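Local coordinates for GTP pyrophosphokinase (Chlorobaculum tepidum, PDB 3IBW), which belongs to an enzyme that transfers pyrophosphate from ATP to GTP, and is here its ACT domain, a module that probably serves regulation, at residues Gly24-Phe29 against Phe45-Met50; Ala6-Val11 against Thr61-Leu66; Gly17-Ile22 against Leu38-Gly43. The protein carries 1 engineered substitution. All blocks are in the same frame, centred on the assembly; numbering follows the deposited sequence.

How the contacts relate
The chain runs beta-alpha-beta-beta-alpha-beta, the ferredoxin-like topology of ACT domains, with both helices on one face of an antiparallel sheet. Strand 4-13 comes first; contact 2 sets it beneath the second helix, 56-67, and closes the longest loop, 50 residues on. Both other contacts fall within that loop and start from the first helix, 18-28. Contact 3 joins its N-terminal turn to the end of strand 32-41, and contact 1 joins its C-terminal turn to strand 44-53, so the two cross along the chain. Together they fasten helix 18-28 to two adjacent strands, while contact 2 fixes helix 56-67 over strand 4-13, which neighbours 44-53.

Contact 1: residues Gly24-Phe29 against Phe45-Met50; sequences GVISKF and FTCNLM
I26 and L49 are the residues whose CA atoms come nearest across the contact, with 8.9 Å between I26 CA and L49 CA where the C-terminal part of helix 18-28 lies over strand 44-53. Within the helical segment K28 N bonds to G24 O at 3.1 Å. G24 O has a second donor, S27 OG at 2.7 Å, which reaches it from the same face of the carbonyl plane as K28 N and ties the serine back onto its own helix.

The contact itself is apolar. I26 and L49 meet tip to tip, I26 CG2 lying 4.1 Å from L49 CD1, with L49 CD2 equally near that methyl. The other branch of I26 carries CD1 along the strand to C47 SG, 4.1 Å away; the sulfur stands up to meet it because SG is anti to the backbone N (chi1 -178°). F29 approaches L49 at a slant: its CE2 lies 4.1 Å from L49 CD2, and the leucine methyl sits at the ring edge, close to the ring plane. One face of this ring rests against its own helix, over V25 O and I26 CA near the rim.

All four touching residues are buried, a helix packed on one face of the antiparallel sheet as in the ferredoxin-like ACT fold. L49 and I26 also pack on I33 of strand 32-41, while F29 leans on L62 and L66 of helix 56-67, so the contact lies where the two helices and the sheet come together.

Contact 2: residues Ala6-Val11 against Thr61-Leu66; sequences AGIRIV and TLMDKL
L66 and M63, which meet I8 and I10, project from a regular helical turn whose shortest backbone bond is K65 N to T61 O, 3.1 Å; L66 N to L62 O follows at 3.2 Å. Helix 61-66 runs almost parallel to strand 6-11, their axes 8° apart in direction and 10.2 Å apart at closest approach.

Side chains alone bridge the distance. I8 CD1 reaches M63 CG at 3.8 Å, the two side chains meeting at a slant, so the selenomethionine touches the strand through its methylene while a bend at chi3 turns its methyl end. The branch methyl I8 CG2 sits between M63 CG and L66 CD1, 4.2 Å from the latter. This same leucine methyl is shared with I10, whose CD1 comes to 3.9 Å of L66 CD1 with the side chains nearly perpendicular. I10 holds CD1 there at a chi2 of 108°, close to an eclipsed value, which suggests some torsional strain. Shortening I8 to an alanine would probably open a gap beneath the helix, take from M63 CG its partner on the strand and leave L66 CD1, within this contact, resting on I10 alone.

Such packing of a helix along an inner strand belongs to the ferredoxin-like ACT fold: strand 4-13 lies between strands 44-53 and 72-78. I8 also packs on V75 and L59, and I10 on V72 and F45, while A6 touches L59 and L62 reaches I51 of strand 44-53.

Contact 3: residues Gly17-Ile22 against Leu38-Gly43; sequences GMTNQI and LNAKDG
T19 and L38 are brought together by their first torsions. In T19, chi1 of 51° places OG1 between the backbone N and the carbonyl carbon and leaves CG2 beside the N, directed at the strand; in L38, CG stands anti to the backbone N (chi1 -179°), which lifts the isobutyl group toward the helix. T19 CG2 then lies 4.1 Å from L38 CD2, the two side chains crossing at about a right angle, and 4.1 Å from A40 CB. One methyl thus sits on two residues of the same strand face.

The hydroxyl of T19 serves another partner: OG1 is hydrogen-bonded to I33 O of the second subunit. The threonine therefore faces two ways, its methyl packed within its own chain and its oxygen engaged across the dimer interface.

F45 of strand 44-53, which follows after a type I' turn at D42 and G43, packs on T19, I22 and A40. Strand 32-41 is outermost within its own chain, but L38 and N39 pair antiparallel with a strand of the second subunit, and the sheet continues across the dimer interface.

Contact 1: residues Gly24-Phe29 against Phe45-Met50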
loop_
_atom_site.group_PDB
_atom_site.type_symbol
_atom_site.label_atom_id
_atom_site.label_comp_id
_atom_site.label_asym_id
_atom_site.label_seq_id
_atom_site.Cartn_x
_atom_site.Cartn_y
_atom_site.Cartn_z
ATOM N N GLY A 24 0.139 4.881 -4.320
ATOM C CA GLY A 24 0.487 4.838 -5.733
ATOM C C GLY A 24 1.979 5.043 -5.974
ATOM O O GLY A 24 2.580 4.370 -6.814
ATOM N N VAL A 25 2.576 5.978 -5.237
ATOM C CA VAL A 25 4.006 6.276 -5.341
ATOM C C VAL A 25 4.810 5.040 -4.958
ATOM O O VAL A 25 5.787 4.683 -5.622
ATOM C CB VAL A 25 4.404 7.433 -4.384
ATOM C CG1 VAL A 25 5.924 7.561 -4.312
ATOM C CG2 VAL A 25 3.784 8.736 -4.865
ATOM N N ILE A 26 4.393 4.392 -3.877
ATOM C CA ILE A 26 5.063 3.189 -3.393
ATOM C C ILE A 26 4.965 2.049 -4.414
ATOM O O ILE A 26 5.944 1.351 -4.671
ATOM C CB ILE A 26 4.445 2.723 -2.055
ATOM C CG1 ILE A 26 4.790 3.728 -0.950
ATOM C CG2 ILE A 26 4.956 1.327 -1.693
ATOM C CD1 ILE A 26 4.025 3.505 0.337
ATOM N N SER A 27 3.784 1.869 -5.001
ATOM C CA SER A 27 3.588 0.805 -5.977
ATOM C C SER A 27 4.492 1.004 -7.193
ATOM O O SER A 27 4.994 0.034 -7.762
ATOM C CB SER A 27 2.112 0.739 -6.407
ATOM O OG SER A 27 1.729 1.858 -7.184
ATOM N N LYS A 28 4.713 2.259 -7.580
ATOM C CA LYS A 28 5.556 2.555 -8.732
ATOM C C LYS A 28 7.053 2.392 -8.465
ATOM O O LYS A 28 7.864 2.410 -9.391
ATOM C CB LYS A 28 5.214 3.943 -9.287
ATOM C CG LYS A 28 3.858 3.955 -9.997
ATOM C CD LYS A 28 3.449 5.358 -10.418
ATOM C CE LYS A 28 1.993 5.380 -10.865
ATOM N NZ LYS A 28 1.380 6.739 -10.778
ATOM N N PHE A 29 7.414 2.228 -7.197
ATOM C CA PHE A 29 8.811 1.996 -6.826
ATOM C C PHE A 29 9.357 0.741 -7.520
ATOM O O PHE A 29 8.638 -0.244 -7.713
ATOM C CB PHE A 29 8.949 1.706 -5.331
ATOM C CG PHE A 29 8.904 2.914 -4.458
ATOM C CD1 PHE A 29 9.093 4.175 -4.996
ATOM C CD2 PHE A 29 8.724 2.788 -3.079
ATOM C CE1 PHE A 29 9.077 5.308 -4.189
ATOM C CE2 PHE A 29 8.708 3.918 -2.261
ATOM C CZ PHE A 29 8.893 5.177 -2.819
ATOM N N PHE A 45 -2.103 10.477 8.358
ATOM C CA PHE A 45 -1.929 9.065 8.061
ATOM C C PHE A 45 -0.472 8.751 8.384
ATOM O O PHE A 45 0.402 9.627 8.300
ATOM C CB PHE A 45 -2.239 8.731 6.581
ATOM C CG PHE A 45 -1.181 9.184 5.618
ATOM C CD1 PHE A 45 -0.020 8.438 5.432
ATOM C CD2 PHE A 45 -1.317 10.389 4.943
ATOM C CE1 PHE A 45 0.996 8.898 4.602
ATOM C CE2 PHE A 45 -0.304 10.861 4.112
ATOM C CZ PHE A 45 0.854 10.111 3.938
ATOM N N THR A 46 -0.220 7.517 8.801
ATOM C CA THR A 46 1.135 7.070 9.070
ATOM C C THR A 46 1.289 5.825 8.209
ATOM O O THR A 46 0.322 5.092 7.975
ATOM C CB THR A 46 1.374 6.710 10.551
ATOM O OG1 THR A 46 0.446 5.703 10.960
ATOM C CG2 THR A 46 1.215 7.939 11.423
ATOM N N CYS A 47 2.499 5.597 7.718
ATOM C CA CYS A 47 2.759 4.441 6.880
ATOM C C CYS A 47 4.151 3.900 7.136
ATOM O O CYS A 47 5.131 4.617 6.941
ATOM C CB CYS A 47 2.650 4.821 5.400
ATOM S SG CYS A 47 2.900 3.429 4.271
ATOM N N ASN A 48 4.235 2.653 7.594
ATOM C CA ASN A 48 5.521 1.997 7.821
ATOM C C ASN A 48 5.645 0.996 6.675
ATOM O O ASN A 48 4.784 0.135 6.487
ATOM C CB ASN A 48 5.553 1.273 9.169
ATOM C CG ASN A 48 5.768 2.219 10.334
ATOM O OD1 ASN A 48 5.898 3.432 10.156
ATOM N ND2 ASN A 48 5.814 1.666 11.536
ATOM N N LEU A 49 6.728 1.119 5.919
ATOM C CA LEU A 49 6.989 0.280 4.759
ATOM C C LEU A 49 8.299 -0.476 4.913
ATOM O O LEU A 49 9.307 0.114 5.302
ATOM C CB LEU A 49 7.057 1.185 3.515
ATOM C CG LEU A 49 7.658 0.713 2.184
ATOM C CD1 LEU A 49 6.752 -0.332 1.550
ATOM C CD2 LEU A 49 7.822 1.903 1.243
HETATM N N MSE A 50 8.279 -1.782 4.649
HETATM C CA MSE A 50 9.503 -2.583 4.696
HETATM C C MSE A 50 9.693 -3.053 3.262
HETATM O O MSE A 50 8.787 -3.634 2.659
HETATM C CB MSE A 50 9.367 -3.800 5.611
HETATM C CG MSE A 50 9.101 -3.459 7.062
HETATM SE SE MSE A 50 10.588 -2.582 7.918
HETATM C CE MSE A 50 12.045 -3.648 7.206
#

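Contact 2: residues Ala6-Val11 against Thr61-Leu66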
loop_
_atom_site.group_PDB
_atom_site.type_symbol
_atom_site.label_atom_id
_atom_site.label_comp_id
_atom_site.label_asym_id
_atom_site.label_seq_id
_atom_site.Cartn_x
_atom_site.Cartn_y
_atom_site.Cartn_z
ATOM N N ALA A 6 15.064 -2.871 4.348
ATOM C CA ALA A 6 15.083 -1.529 4.916
ATOM C C ALA A 6 13.661 -1.084 5.258
ATOM O O ALA A 6 12.690 -1.550 4.658
ATOM C CB ALA A 6 15.706 -0.539 3.939
ATOM N N GLY A 7 13.552 -0.182 6.230
ATOM C CA GLY A 7 12.256 0.324 6.638
ATOM C C GLY A 7 12.153 1.819 6.398
ATOM O O GLY A 7 13.140 2.547 6.543
ATOM N N ILE A 8 10.959 2.274 6.027
ATOM C CA ILE A 8 10.700 3.692 5.771
ATOM C C ILE A 8 9.387 4.071 6.457
ATOM O O ILE A 8 8.402 3.341 6.360
ATOM C CB ILE A 8 10.501 3.998 4.257
ATOM C CG1 ILE A 8 11.741 3.616 3.448
ATOM C CG2 ILE A 8 10.184 5.483 4.066
ATOM C CD1 ILE A 8 11.543 3.784 1.949
ATOM N N ARG A 9 9.377 5.203 7.152
ATOM C CA ARG A 9 8.159 5.663 7.805
ATOM C C ARG A 9 7.750 7.004 7.214
ATOM O O ARG A 9 8.556 7.935 7.146
ATOM C CB ARG A 9 8.359 5.812 9.312
ATOM C CG ARG A 9 7.173 6.471 10.020
ATOM C CD ARG A 9 7.270 6.276 11.521
ATOM N NE ARG A 9 6.273 7.036 12.274
ATOM C CZ ARG A 9 5.044 6.614 12.546
ATOM N NH1 ARG A 9 4.629 5.431 12.112
ATOM N NH2 ARG A 9 4.235 7.364 13.284
ATOM N N ILE A 10 6.494 7.089 6.786
ATOM C CA ILE A 10 5.951 8.310 6.202
ATOM C C ILE A 10 4.774 8.784 7.050
ATOM O O ILE A 10 3.945 7.979 7.474
ATOM C CB ILE A 10 5.421 8.064 4.762
ATOM C CG1 ILE A 10 6.521 7.453 3.896
ATOM C CG2 ILE A 10 4.912 9.370 4.139
ATOM C CD1 ILE A 10 6.285 5.992 3.569
ATOM N N VAL A 11 4.717 10.086 7.309
ATOM C CA VAL A 11 3.616 10.673 8.067
ATOM C C VAL A 11 3.176 11.878 7.228
ATOM O O VAL A 11 4.008 12.680 6.788
ATOM C CB VAL A 11 4.055 11.126 9.487
ATOM C CG1 VAL A 11 2.839 11.682 10.245
ATOM C CG2 VAL A 11 4.665 9.949 10.253
ATOM N N THR A 61 16.870 7.635 -2.638
ATOM C CA THR A 61 16.086 8.168 -3.753
ATOM C C THR A 61 14.593 7.870 -3.594
ATOM O O THR A 61 13.752 8.670 -4.004
ATOM C CB THR A 61 16.566 7.612 -5.117
ATOM O OG1 THR A 61 16.195 6.236 -5.246
ATOM C CG2 THR A 61 18.068 7.731 -5.228
ATOM N N LEU A 62 14.254 6.727 -3.003
ATOM C CA LEU A 62 12.846 6.396 -2.797
ATOM C C LEU A 62 12.285 7.301 -1.693
ATOM O O LEU A 62 11.151 7.773 -1.792
ATOM C CB LEU A 62 12.686 4.922 -2.393
ATOM C CG LEU A 62 13.310 3.878 -3.333
ATOM C CD1 LEU A 62 13.072 2.471 -2.774
ATOM C CD2 LEU A 62 12.722 4.011 -4.733
HETATM N N MSE A 63 13.071 7.547 -0.644
HETATM C CA MSE A 63 12.607 8.407 0.439
HETATM C C MSE A 63 12.456 9.847 -0.048
HETATM O O MSE A 63 11.522 10.541 0.352
HETATM C CB MSE A 63 13.564 8.324 1.629
HETATM C CG MSE A 63 13.576 6.947 2.267
HETATM SE SE MSE A 63 14.476 6.963 3.966
HETATM C CE MSE A 63 16.289 7.111 3.359
ATOM N N ASP A 64 13.365 10.292 -0.917
ATOM C CA ASP A 64 13.292 11.647 -1.468
ATOM C C ASP A 64 12.024 11.822 -2.321
ATOM O O ASP A 64 11.388 12.872 -2.271
ATOM C CB ASP A 64 14.549 11.961 -2.291
ATOM C CG ASP A 64 15.762 12.226 -1.414
ATOM O OD1 ASP A 64 15.599 12.321 -0.178
ATOM O OD2 ASP A 64 16.877 12.354 -1.959
ATOM N N LYS A 65 11.662 10.801 -3.098
ATOM C CA LYS A 65 10.448 10.836 -3.918
ATOM C C LYS A 65 9.211 11.008 -3.027
ATOM O O LYS A 65 8.309 11.781 -3.340
ATOM C CB LYS A 65 10.288 9.540 -4.715
ATOM C CG LYS A 65 11.037 9.515 -6.033
ATOM C CD LYS A 65 10.306 8.645 -7.050
ATOM C CE LYS A 65 9.037 9.324 -7.570
ATOM N NZ LYS A 65 9.217 9.921 -8.929
ATOM N N LEU A 66 9.169 10.271 -1.923
ATOM C CA LEU A 66 8.050 10.358 -0.990
ATOM C C LEU A 66 8.019 11.703 -0.266
ATOM O O LEU A 66 6.946 12.262 -0.047
ATOM C CB LEU A 66 8.145 9.244 0.051
ATOM C CG LEU A 66 7.847 7.827 -0.451
ATOM C CD1 LEU A 66 8.477 6.803 0.475
ATOM C CD2 LEU A 66 6.341 7.624 -0.542
#

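Contact 3: residues Gly17-Ile22 against Leu38-Gly43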
loop_
_atom_site.group_PDB
_atom_site.type_symbol
_atom_site.label_atom_id
_atom_site.label_comp_id
_atom_site.label_asym_id
_atom_site.label_seq_id
_atom_site.Cartn_x
_atom_site.Cartn_y
_atom_site.Cartn_z
ATOM N N GLY A 17 -7.186 12.820 -1.063
ATOM C CA GLY A 17 -6.709 11.590 -1.669
ATOM C C GLY A 17 -5.254 11.229 -1.401
ATOM O O GLY A 17 -4.635 10.501 -2.177
HETATM N N MSE A 18 -4.706 11.723 -0.296
HETATM C CA MSE A 18 -3.308 11.457 0.045
HETATM C C MSE A 18 -2.927 9.993 0.294
HETATM O O MSE A 18 -1.836 9.569 -0.093
HETATM C CB MSE A 18 -2.905 12.286 1.266
HETATM C CG MSE A 18 -2.596 13.749 0.976
HETATM SE SE MSE A 18 -1.086 13.952 -0.222
HETATM C CE MSE A 18 0.052 12.544 0.447
ATOM N N THR A 19 -3.802 9.219 0.934
ATOM C CA THR A 19 -3.477 7.818 1.203
ATOM C C THR A 19 -3.364 7.073 -0.126
ATOM O O THR A 19 -2.450 6.270 -0.321
ATOM C CB THR A 19 -4.518 7.159 2.140
ATOM O OG1 THR A 19 -5.836 7.388 1.628
ATOM C CG2 THR A 19 -4.398 7.742 3.559
ATOM N N ASN A 20 -4.290 7.337 -1.043
ATOM C CA ASN A 20 -4.229 6.717 -2.365
ATOM C C ASN A 20 -2.988 7.225 -3.111
ATOM O O ASN A 20 -2.316 6.457 -3.804
ATOM C CB ASN A 20 -5.473 7.058 -3.191
ATOM C CG ASN A 20 -6.666 6.201 -2.830
ATOM O OD1 ASN A 20 -7.189 5.457 -3.664
ATOM N ND2 ASN A 20 -7.095 6.289 -1.581
ATOM N N GLN A 21 -2.679 8.515 -2.982
ATOM C CA GLN A 21 -1.508 9.057 -3.669
ATOM C C GLN A 21 -0.212 8.407 -3.195
ATOM O O GLN A 21 0.627 8.026 -4.013
ATOM C CB GLN A 21 -1.413 10.582 -3.488
ATOM C CG GLN A 21 -0.089 11.168 -3.984
ATOM C CD GLN A 21 -0.174 12.646 -4.330
ATOM O OE1 GLN A 21 -1.027 13.367 -3.820
ATOM N NE2 GLN A 21 0.727 13.103 -5.196
ATOM N N ILE A 22 -0.054 8.262 -1.881
ATOM C CA ILE A 22 1.165 7.676 -1.335
ATOM C C ILE A 22 1.294 6.198 -1.675
ATOM O O ILE A 22 2.391 5.700 -1.935
ATOM C CB ILE A 22 1.247 7.885 0.202
ATOM C CG1 ILE A 22 1.697 9.320 0.504
ATOM C CG2 ILE A 22 2.232 6.907 0.815
ATOM C CD1 ILE A 22 3.031 9.696 -0.129
ATOM N N LEU A 38 -0.390 0.909 6.972
ATOM C CA LEU A 38 -0.864 2.281 6.802
ATOM C C LEU A 38 -2.157 2.467 7.576
ATOM O O LEU A 38 -3.026 1.591 7.576
ATOM C CB LEU A 38 -1.091 2.588 5.312
ATOM C CG LEU A 38 -1.570 4.004 4.950
ATOM C CD1 LEU A 38 -1.082 4.377 3.563
ATOM C CD2 LEU A 38 -3.095 4.090 5.032
ATOM N N ASN A 39 -2.276 3.609 8.239
ATOM C CA ASN A 39 -3.467 3.905 9.017
ATOM C C ASN A 39 -3.744 5.392 8.932
ATOM O O ASN A 39 -2.829 6.197 9.073
ATOM C CB ASN A 39 -3.257 3.503 10.477
ATOM C CG ASN A 39 -4.341 2.585 10.978
ATOM O OD1 ASN A 39 -5.507 2.973 11.062
ATOM N ND2 ASN A 39 -3.966 1.356 11.310
ATOM N N ALA A 40 -4.997 5.757 8.686
ATOM C CA ALA A 40 -5.370 7.164 8.606
ATOM C C ALA A 40 -6.279 7.437 9.803
ATOM O O ALA A 40 -7.301 6.771 9.980
ATOM C CB ALA A 40 -6.094 7.444 7.302
ATOM N N LYS A 41 -5.901 8.423 10.611
ATOM C CA LYS A 41 -6.640 8.777 11.822
ATOM C C LYS A 41 -6.168 10.119 12.384
ATOM O O LYS A 41 -5.000 10.477 12.246
ATOM C CB LYS A 41 -6.412 7.682 12.869
ATOM C CG LYS A 41 -6.792 8.052 14.299
ATOM C CD LYS A 41 -6.598 6.872 15.242
ATOM C CE LYS A 41 -5.142 6.440 15.299
ATOM N NZ LYS A 41 -4.988 5.063 15.847
ATOM N N ASP A 42 -7.081 10.850 13.019
ATOM C CA ASP A 42 -6.774 12.144 13.624
ATOM C C ASP A 42 -6.331 13.231 12.638
ATOM O O ASP A 42 -5.613 14.165 13.012
ATOM C CB ASP A 42 -5.708 11.964 14.719
ATOM C CG ASP A 42 -6.213 11.142 15.903
ATOM O OD1 ASP A 42 -7.416 11.246 16.226
ATOM O OD2 ASP A 42 -5.406 10.411 16.520
ATOM N N GLY A 43 -6.775 13.112 11.388
ATOM C CA GLY A 43 -6.417 14.085 10.371
ATOM C C GLY A 43 -5.113 13.775 9.649
ATOM O O GLY A 43 -4.727 14.483 8.718
#